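Local coordinates for protein beta-galactosidase (Bacillus circulans subsp. alkalophilus, PDB 3TTY) that hydrolyses terminal non-reducing beta-D-galactose residues of beta-galactosides and binds galactose in a pocket of its TIM-barrel domain, at residues V143-S148 / R242-I247; S228-F233 / F263-E268. One frame throughout, in Å; residues are numbered along the deposited sequence.

Overall arrangement
From the N terminus, the chain lays down three barrel strands before the fourth, 142-146, then runs through several helices into the long helix 215-243. Interaction 1 closes the first loop when the turn leaving that helix, in 242-247, comes back against 143-148. Interaction 2 starts inside this loop, at 228-233 on the same helix, and closes after strand 249-253, when 263-268, which begins on the short helix 262-266, folds against it. The two loops therefore cross rather than nest. Helix 215-243 serves both: interaction 1 ties its end to the fourth strand, interaction 2 its middle to the next helix. With centres 16 Å apart, they meet where Val147 packs on Phe233.

Interaction 1. Residues V143-S148 / R242-I247; sequences VMWHVS and RWTPDI
Trp145 and Thr244 form the polar link of this contact. The indole N-H of Trp145 is given to the hydroxyl of Thr244, NE1 to OG1 2.9 Å, at an N-H...O angle of 149° and with the oxygen tilted 20° out of the ring plane. A tryptophan suits the place because it fills apolar space yet carries one donor at its rim, and a threonine because its small hydroxyl can meet that donor. OG1 stands between the backbone N and the carbonyl carbon (chi1 61°), and it also bonds to the carbonyl oxygen of Leu240, one turn back in helix 215-243. A buried hydroxyl thus has two partners, and the helix end and the strand are fastened through one atom.

The tight part lies beside this bond. CG2 of Ile247, anti to its backbone N, approaches the five-membered ring obliquely and comes to 3.4 Å from Trp145 CD1. The same methyl reaches the strand backbone, with CG2 of Ile247 3.9 Å from the amide N of Met144. A beta-branched residue fits here, offering one branch to both ring and main chain. On the loose side, Pro245 and Asp246 form the exposed middle of a type I turn from Thr244 to Ile247, closed by Ile247 N to Thr244 O at 3.1 Å.

Just beyond, Trp145 forms backbone bonds with Pro248 and Thr250, so the turn delivers the chain directly into strand 249-253 beside 142-146: the beta-alpha-beta crossover from which a TIM barrel is built.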
ATOM      1  N   VAL A 143      45.276   9.459  -0.518  1.00 23.01           N
ATOM      2  CA  VAL A 143      45.327   9.406   0.930  1.00 18.97           C
ATOM      3  C   VAL A 143      44.370   8.365   1.492  1.00 23.35           C
ATOM      4  O   VAL A 143      44.372   8.093   2.699  1.00 24.22           O
ATOM      5  CB  VAL A 143      44.961  10.777   1.532  1.00 26.76           C
ATOM      6  CG1 VAL A 143      46.096  11.790   1.335  1.00 24.84           C
ATOM      7  CG2 VAL A 143      43.661  11.292   0.909  1.00 22.79           C
ATOM      8  N   MET A 144      43.537   7.799   0.623  1.00 22.72           N
ATOM      9  CA  MET A 144      42.464   6.905   1.058  1.00 23.95           C
ATOM     10  C   MET A 144      41.898   6.135  -0.131  1.00 21.62           C
ATOM     11  O   MET A 144      41.732   6.704  -1.208  1.00 22.77           O
ATOM     12  CB  MET A 144      41.362   7.718   1.740  1.00 19.00           C
ATOM     13  CG  MET A 144      40.194   6.910   2.290  1.00 17.34           C
ATOM     14  SD  MET A 144      40.585   5.845   3.713  1.00 22.17           S
ATOM     15  CE  MET A 144      41.271   7.018   4.874  1.00 24.12           C
ATOM     16  N   TRP A 145      41.629   4.842   0.061  1.00 19.71           N
ATOM     17  CA  TRP A 145      40.895   4.044  -0.926  1.00 21.50           C
ATOM     18  C   TRP A 145      39.426   3.970  -0.526  1.00 19.61           C
ATOM     19  O   TRP A 145      39.097   3.744   0.636  1.00 18.06           O
ATOM     20  CB  TRP A 145      41.448   2.615  -1.051  1.00 19.50           C
ATOM     21  CG  TRP A 145      42.754   2.491  -1.787  1.00 20.95           C
ATOM     22  CD1 TRP A 145      43.982   2.287  -1.233  1.00 19.53           C
ATOM     23  CD2 TRP A 145      42.964   2.551  -3.207  1.00 19.25           C
ATOM     24  NE1 TRP A 145      44.939   2.223  -2.212  1.00 20.73           N
ATOM     25  CE2 TRP A 145      44.342   2.382  -3.433  1.00 19.66           C
ATOM     26  CE3 TRP A 145      42.121   2.739  -4.305  1.00 16.18           C
ATOM     27  CZ2 TRP A 145      44.898   2.393  -4.707  1.00 21.23           C
ATOM     28  CZ3 TRP A 145      42.674   2.754  -5.568  1.00 20.63           C
ATOM     29  CH2 TRP A 145      44.046   2.582  -5.762  1.00 22.13           C
ATOM     30  N   HIS A 146      38.554   4.136  -1.514  1.00 17.50           N
ATOM     31  CA  HIS A 146      37.111   4.151  -1.327  1.00 15.93           C
ATOM     32  C   HIS A 146      36.562   2.946  -2.105  1.00 18.82           C
ATOM     33  O   HIS A 146      36.246   3.040  -3.301  1.00 18.36           O
ATOM     34  CB  HIS A 146      36.587   5.511  -1.833  1.00 15.06           C
ATOM     35  CG  HIS A 146      35.094   5.670  -1.838  1.00 16.50           C
ATOM     36  ND1 HIS A 146      34.236   4.725  -2.362  1.00 16.59           N
ATOM     37  CD2 HIS A 146      34.320   6.715  -1.465  1.00 19.92           C
ATOM     38  CE1 HIS A 146      32.994   5.172  -2.283  1.00 16.83           C
ATOM     39  NE2 HIS A 146      33.013   6.376  -1.743  1.00 18.01           N
ATOM     40  N   VAL A 147      36.477   1.806  -1.420  1.00 15.96           N
ATOM     41  CA  VAL A 147      36.066   0.547  -2.049  1.00 18.64           C
ATOM     42  C   VAL A 147      34.594   0.549  -2.401  1.00 18.93           C
ATOM     43  O   VAL A 147      33.737   0.785  -1.531  1.00 17.93           O
ATOM     44  CB  VAL A 147      36.333  -0.663  -1.137  1.00 17.29           C
ATOM     45  CG1 VAL A 147      35.674  -1.923  -1.711  1.00 15.89           C
ATOM     46  CG2 VAL A 147      37.832  -0.855  -0.937  1.00 16.16           C
ATOM     47  N   SER A 148      34.295   0.295  -3.675  1.00 16.41           N
ATOM     48  CA  SER A 148      32.907   0.222  -4.119  1.00 16.87           C
ATOM     49  C   SER A 148      32.174   1.515  -3.717  1.00 17.47           C
ATOM     50  O   SER A 148      32.757   2.598  -3.744  1.00 17.77           O
ATOM     51  CB  SER A 148      32.231  -1.014  -3.503  1.00 17.61           C
ATOM     52  OG  SER A 148      30.993  -1.314  -4.124  1.00 18.84           O
ATOM     53  N   ARG A 242      47.885  -5.179  -1.304  1.00 22.80           N
ATOM     54  CA  ARG A 242      48.985  -5.878  -1.963  1.00 26.79           C
ATOM     55  C   ARG A 242      49.917  -4.894  -2.700  1.00 34.36           C
ATOM     56  O   ARG A 242      51.139  -5.077  -2.730  1.00 35.92           O
ATOM     57  CB  ARG A 242      48.430  -6.895  -2.958  1.00 26.90           C
ATOM     58  CG  ARG A 242      49.201  -8.203  -3.020  1.00 44.10           C
ATOM     59  CD  ARG A 242      48.454  -9.248  -3.853  1.00 49.48           C
ATOM     60  NE  ARG A 242      48.319  -8.843  -5.253  1.00 45.77           N
ATOM     61  CZ  ARG A 242      49.138  -9.229  -6.228  1.00 54.64           C
ATOM     62  NH1 ARG A 242      50.157 -10.041  -5.962  1.00 56.90           N
ATOM     63  NH2 ARG A 242      48.936  -8.809  -7.473  1.00 52.87           N
ATOM     64  N   TRP A 243      49.333  -3.858  -3.293  1.00 25.00           N
ATOM     65  CA  TRP A 243      50.085  -2.894  -4.078  1.00 24.98           C
ATOM     66  C   TRP A 243      50.384  -1.618  -3.301  1.00 26.19           C
ATOM     67  O   TRP A 243      51.414  -0.992  -3.509  1.00 26.27           O
ATOM     68  CB  TRP A 243      49.328  -2.551  -5.356  1.00 27.65           C
ATOM     69  CG  TRP A 243      49.308  -3.656  -6.349  1.00 27.17           C
ATOM     70  CD1 TRP A 243      48.278  -4.497  -6.610  1.00 27.70           C
ATOM     71  CD2 TRP A 243      50.376  -4.042  -7.221  1.00 29.15           C
ATOM     72  NE1 TRP A 243      48.632  -5.392  -7.591  1.00 29.04           N
ATOM     73  CE2 TRP A 243      49.916  -5.130  -7.986  1.00 33.81           C
ATOM     74  CE3 TRP A 243      51.677  -3.573  -7.427  1.00 28.18           C
ATOM     75  CZ2 TRP A 243      50.708  -5.758  -8.944  1.00 38.38           C
ATOM     76  CZ3 TRP A 243      52.462  -4.190  -8.374  1.00 33.56           C
ATOM     77  CH2 TRP A 243      51.976  -5.274  -9.124  1.00 35.37           C
ATOM     78  N   THR A 244      49.484  -1.223  -2.410  1.00 20.85           N
ATOM     79  CA  THR A 244      49.717  -0.025  -1.618  1.00 22.90           C
ATOM     80  C   THR A 244      49.394  -0.264  -0.151  1.00 25.45           C
ATOM     81  O   THR A 244      48.387   0.224   0.355  1.00 24.89           O
ATOM     82  CB  THR A 244      48.900   1.166  -2.145  1.00 22.29           C
ATOM     83  OG1 THR A 244      47.504   0.856  -2.067  1.00 20.57           O
ATOM     84  CG2 THR A 244      49.268   1.449  -3.593  1.00 21.43           C
ATOM     85  N   PRO A 245      50.269  -1.005   0.544  1.00 25.62           N
ATOM     86  CA  PRO A 245      50.043  -1.434   1.931  1.00 24.44           C
ATOM     87  C   PRO A 245      49.922  -0.301   2.949  1.00 26.81           C
ATOM     88  O   PRO A 245      49.384  -0.521   4.030  1.00 26.28           O
ATOM     89  CB  PRO A 245      51.268  -2.306   2.237  1.00 25.62           C
ATOM     90  CG  PRO A 245      52.296  -1.914   1.213  1.00 27.19           C
ATOM     91  CD  PRO A 245      51.525  -1.543  -0.011  1.00 21.21           C
ATOM     92  N   ASP A 246      50.409   0.889   2.617  1.00 27.42           N
ATOM     93  CA  ASP A 246      50.381   2.006   3.560  1.00 28.24           C
ATOM     94  C   ASP A 246      49.274   3.009   3.248  1.00 35.93           C
ATOM     95  O   ASP A 246      49.162   4.040   3.919  1.00 37.41           O
ATOM     96  CB  ASP A 246      51.725   2.741   3.556  1.00 34.92           C
ATOM     97  CG  ASP A 246      52.892   1.826   3.889  1.00 39.25           C
ATOM     98  OD1 ASP A 246      52.688   0.859   4.667  1.00 33.88           O
ATOM     99  OD2 ASP A 246      54.008   2.083   3.373  1.00 42.41           O
ATOM    100  N   ILE A 247      48.479   2.740   2.215  1.00 26.52           N
ATOM    101  CA  ILE A 247      47.307   3.567   1.963  1.00 25.69           C
ATOM    102  C   ILE A 247      46.108   2.941   2.649  1.00 18.61           C
ATOM    103  O   ILE A 247      45.790   1.790   2.393  1.00 26.77           O
ATOM    104  CB  ILE A 247      47.013   3.740   0.464  1.00 20.26           C
ATOM    105  CG1 ILE A 247      48.240   4.307  -0.250  1.00 22.11           C
ATOM    106  CG2 ILE A 247      45.821   4.666   0.285  1.00 22.59           C
ATOM    107  CD1 ILE A 247      48.007   4.713  -1.718  1.00 19.63           C
TER

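Interaction 2. Residues S228-F233 / F263-E268; sequences SLLECF and FKWAKE
Leu230 lies against one face of the Trp265 indole, and this CH-pi and apolar packing makes up most of the contact. CA of Leu230 stands over the six-membered ring, 3.9 Å from its centroid and 23° off the normal. With CG anti to the backbone N (chi1 -176°), the leucine extends along the ring, bringing CD1 to 3.6 Å from Trp265 CD2. CD2 of Leu230 reaches CG of Glu268 at 3.9 Å. Leu229 meets the rim of the indole, CB to Trp265 CZ2 3.6 Å, and CB of Phe233 lies near CZ3. A broad, flat side chain suits this place, since it can lie along a full turn of helix 215-243. Replacing Trp265 by an alanine is likely to open a gap beside Leu230 and to leave the hydroxyl of Ser226 without its indole N-H partner.

The two helices follow one another in the TIM barrel, joined through strand 249-253, and both Phe233 and Trp265 also pack on Thr251 of that strand.

Backbone polar atoms also meet the rings. The amide N of Leu230 lies 3.2 Å from Trp265 CZ2. The edge of the Phe233 ring is turned to the carbonyl oxygen of Glu268, CE2 to O 3.3 Å, an approach that probably suits the slightly positive ring hydrogens. Lys264 lends its aliphatic CG to CD2 of Leu230, while its amine forms a salt bridge with Asp227; the carboxylate of Glu268 is paired with Arg237.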
ATOM      1  N   SER A 228      28.467 -12.021   3.018  1.00 15.58           N
ATOM      2  CA  SER A 228      28.816 -12.150   1.599  1.00 19.69           C
ATOM      3  C   SER A 228      29.286 -10.821   0.999  1.00 19.24           C
ATOM      4  O   SER A 228      30.269 -10.769   0.256  1.00 19.28           O
ATOM      5  CB  SER A 228      27.624 -12.661   0.775  1.00 16.86           C
ATOM      6  OG  SER A 228      27.191 -13.940   1.190  1.00 22.37           O
ATOM      7  N   LEU A 229      28.554  -9.755   1.299  1.00 19.15           N
ATOM      8  CA  LEU A 229      28.960  -8.426   0.875  1.00 17.14           C
ATOM      9  C   LEU A 229      30.273  -8.022   1.558  1.00 18.59           C
ATOM     10  O   LEU A 229      31.135  -7.404   0.934  1.00 21.86           O
ATOM     11  CB  LEU A 229      27.842  -7.416   1.144  1.00 17.77           C
ATOM     12  CG  LEU A 229      26.583  -7.651   0.297  1.00 19.86           C
ATOM     13  CD1 LEU A 229      25.354  -7.022   0.926  1.00 16.45           C
ATOM     14  CD2 LEU A 229      26.789  -7.127  -1.110  1.00 14.93           C
ATOM     15  N   LEU A 230      30.436  -8.379   2.830  1.00 18.68           N
ATOM     16  CA  LEU A 230      31.683  -8.089   3.532  1.00 17.20           C
ATOM     17  C   LEU A 230      32.857  -8.783   2.845  1.00 21.08           C
ATOM     18  O   LEU A 230      33.938  -8.201   2.700  1.00 20.21           O
ATOM     19  CB  LEU A 230      31.601  -8.493   5.003  1.00 15.76           C
ATOM     20  CG  LEU A 230      32.826  -8.134   5.866  1.00 18.39           C
ATOM     21  CD1 LEU A 230      33.204  -6.661   5.747  1.00 16.96           C
ATOM     22  CD2 LEU A 230      32.592  -8.496   7.336  1.00 18.18           C
ATOM     23  N   GLU A 231      32.643 -10.024   2.408  1.00 20.45           N
ATOM     24  CA  GLU A 231      33.667 -10.754   1.670  1.00 18.43           C
ATOM     25  C   GLU A 231      34.089  -9.966   0.429  1.00 20.14           C
ATOM     26  O   GLU A 231      35.278  -9.881   0.101  1.00 17.49           O
ATOM     27  CB  GLU A 231      33.160 -12.135   1.264  1.00 21.37           C
ATOM     28  CG  GLU A 231      33.209 -13.182   2.375  1.00 28.48           C
ATOM     29  CD  GLU A 231      34.628 -13.387   2.901  1.00 33.57           C
ATOM     30  OE1 GLU A 231      35.530 -13.645   2.076  1.00 29.60           O
ATOM     31  OE2 GLU A 231      34.845 -13.264   4.133  1.00 35.33           O
ATOM     32  N   CYS A 232      33.118  -9.396  -0.273  1.00 17.47           N
ATOM     33  CA  CYS A 232      33.457  -8.573  -1.435  1.00 20.24           C
ATOM     34  C   CYS A 232      34.366  -7.414  -1.026  1.00 17.10           C
ATOM     35  O   CYS A 232      35.411  -7.201  -1.636  1.00 17.79           O
ATOM     36  CB  CYS A 232      32.202  -8.072  -2.154  1.00 21.11           C
ATOM     37  SG  CYS A 232      31.233  -9.402  -2.924  1.00 15.60           S
ATOM     38  N   PHE A 233      33.994  -6.684   0.020  1.00 14.85           N
ATOM     39  CA  PHE A 233      34.848  -5.598   0.503  1.00 17.13           C
ATOM     40  C   PHE A 233      36.277  -6.056   0.782  1.00 18.37           C
ATOM     41  O   PHE A 233      37.245  -5.464   0.279  1.00 14.54           O
ATOM     42  CB  PHE A 233      34.284  -4.955   1.766  1.00 16.93           C
ATOM     43  CG  PHE A 233      35.254  -4.010   2.432  1.00 17.15           C
ATOM     44  CD1 PHE A 233      35.494  -2.754   1.894  1.00 14.99           C
ATOM     45  CD2 PHE A 233      35.939  -4.387   3.579  1.00 16.28           C
ATOM     46  CE1 PHE A 233      36.395  -1.885   2.485  1.00 17.51           C
ATOM     47  CE2 PHE A 233      36.840  -3.526   4.190  1.00 18.30           C
ATOM     48  CZ  PHE A 233      37.073  -2.273   3.648  1.00 18.92           C
ATOM     49  N   PHE A 263      29.137  -3.474  12.897  1.00 15.48           N
ATOM     50  CA  PHE A 263      30.144  -3.811  13.901  1.00 18.19           C
ATOM     51  C   PHE A 263      31.112  -4.836  13.361  1.00 19.07           C
ATOM     52  O   PHE A 263      32.320  -4.707  13.530  1.00 21.14           O
ATOM     53  CB  PHE A 263      29.507  -4.278  15.217  1.00 15.84           C
ATOM     54  CG  PHE A 263      29.047  -3.143  16.080  1.00 15.28           C
ATOM     55  CD1 PHE A 263      29.963  -2.251  16.607  1.00 15.84           C
ATOM     56  CD2 PHE A 263      27.707  -2.931  16.323  1.00 17.94           C
ATOM     57  CE1 PHE A 263      29.549  -1.196  17.381  1.00 13.17           C
ATOM     58  CE2 PHE A 263      27.290  -1.866  17.093  1.00 16.72           C
ATOM     59  CZ  PHE A 263      28.206  -1.003  17.621  1.00 14.63           C
ATOM     60  N   LYS A 264      30.571  -5.833  12.679  1.00 19.84           N
ATOM     61  CA  LYS A 264      31.372  -6.855  12.041  1.00 17.83           C
ATOM     62  C   LYS A 264      32.100  -6.285  10.814  1.00 21.23           C
ATOM     63  O   LYS A 264      33.248  -6.639  10.535  1.00 21.70           O
ATOM     64  CB  LYS A 264      30.470  -8.037  11.681  1.00 19.66           C
ATOM     65  CG  LYS A 264      31.134  -9.118  10.871  1.00 28.64           C
ATOM     66  CD  LYS A 264      30.294 -10.389  10.911  1.00 37.71           C
ATOM     67  CE  LYS A 264      30.867 -11.481  10.004  1.00 43.28           C
ATOM     68  NZ  LYS A 264      30.138 -12.775  10.211  1.00 34.97           N
ATOM     69  N   TRP A 265      31.450  -5.379  10.091  1.00 20.02           N
ATOM     70  CA  TRP A 265      32.116  -4.724   8.962  1.00 18.27           C
ATOM     71  C   TRP A 265      33.345  -3.914   9.400  1.00 19.71           C
ATOM     72  O   TRP A 265      34.397  -3.989   8.767  1.00 20.30           O
ATOM     73  CB  TRP A 265      31.138  -3.838   8.182  1.00 16.56           C
ATOM     74  CG  TRP A 265      30.308  -4.591   7.169  1.00 15.65           C
ATOM     75  CD1 TRP A 265      29.323  -5.502   7.430  1.00 13.82           C
ATOM     76  CD2 TRP A 265      30.390  -4.481   5.735  1.00 13.66           C
ATOM     77  NE1 TRP A 265      28.805  -5.988   6.246  1.00 20.76           N
ATOM     78  CE2 TRP A 265      29.441  -5.375   5.192  1.00 15.13           C
ATOM     79  CE3 TRP A 265      31.183  -3.723   4.860  1.00 14.41           C
ATOM     80  CZ2 TRP A 265      29.251  -5.527   3.819  1.00 15.86           C
ATOM     81  CZ3 TRP A 265      31.002  -3.884   3.482  1.00 15.45           C
ATOM     82  CH2 TRP A 265      30.041  -4.779   2.978  1.00 14.20           C
ATOM     83  N   ALA A 266      33.207  -3.150  10.485  1.00 18.58           N
ATOM     84  CA  ALA A 266      34.217  -2.164  10.864  1.00 18.95           C
ATOM     85  C   ALA A 266      35.544  -2.813  11.251  1.00 23.94           C
ATOM     86  O   ALA A 266      36.609  -2.206  11.101  1.00 23.98           O
ATOM     87  CB  ALA A 266      33.702  -1.255  11.994  1.00 18.77           C
ATOM     88  N   LYS A 267      35.480  -4.048  11.735  1.00 22.55           N
ATOM     89  CA  LYS A 267      36.685  -4.771  12.116  1.00 24.21           C
ATOM     90  C   LYS A 267      37.577  -4.990  10.902  1.00 24.96           C
ATOM     91  O   LYS A 267      38.799  -5.104  11.031  1.00 24.78           O
ATOM     92  CB  LYS A 267      36.334  -6.107  12.769  1.00 24.51           C
ATOM     93  CG  LYS A 267      35.547  -5.971  14.072  1.00 23.17           C
ATOM     94  CD  LYS A 267      35.274  -7.357  14.679  1.00 33.98           C
ATOM     95  CE  LYS A 267      34.465  -7.275  15.971  1.00 31.18           C
ATOM     96  NZ  LYS A 267      35.133  -6.417  16.993  1.00 44.28           N
ATOM     97  N   GLU A 268      36.965  -5.010   9.720  1.00 21.58           N
ATOM     98  CA  GLU A 268      37.696  -5.260   8.479  1.00 17.92           C
ATOM     99  C   GLU A 268      38.147  -3.975   7.789  1.00 17.00           C
ATOM    100  O   GLU A 268      38.819  -4.025   6.755  1.00 16.40           O
ATOM    101  CB  GLU A 268      36.825  -6.082   7.515  1.00 20.88           C
ATOM    102  CG  GLU A 268      36.183  -7.310   8.145  1.00 19.89           C
ATOM    103  CD  GLU A 268      37.197  -8.373   8.617  1.00 26.86           C
ATOM    104  OE1 GLU A 268      38.352  -8.415   8.115  1.00 17.66           O
ATOM    105  OE2 GLU A 268      36.813  -9.186   9.494  1.00 30.64           O
TER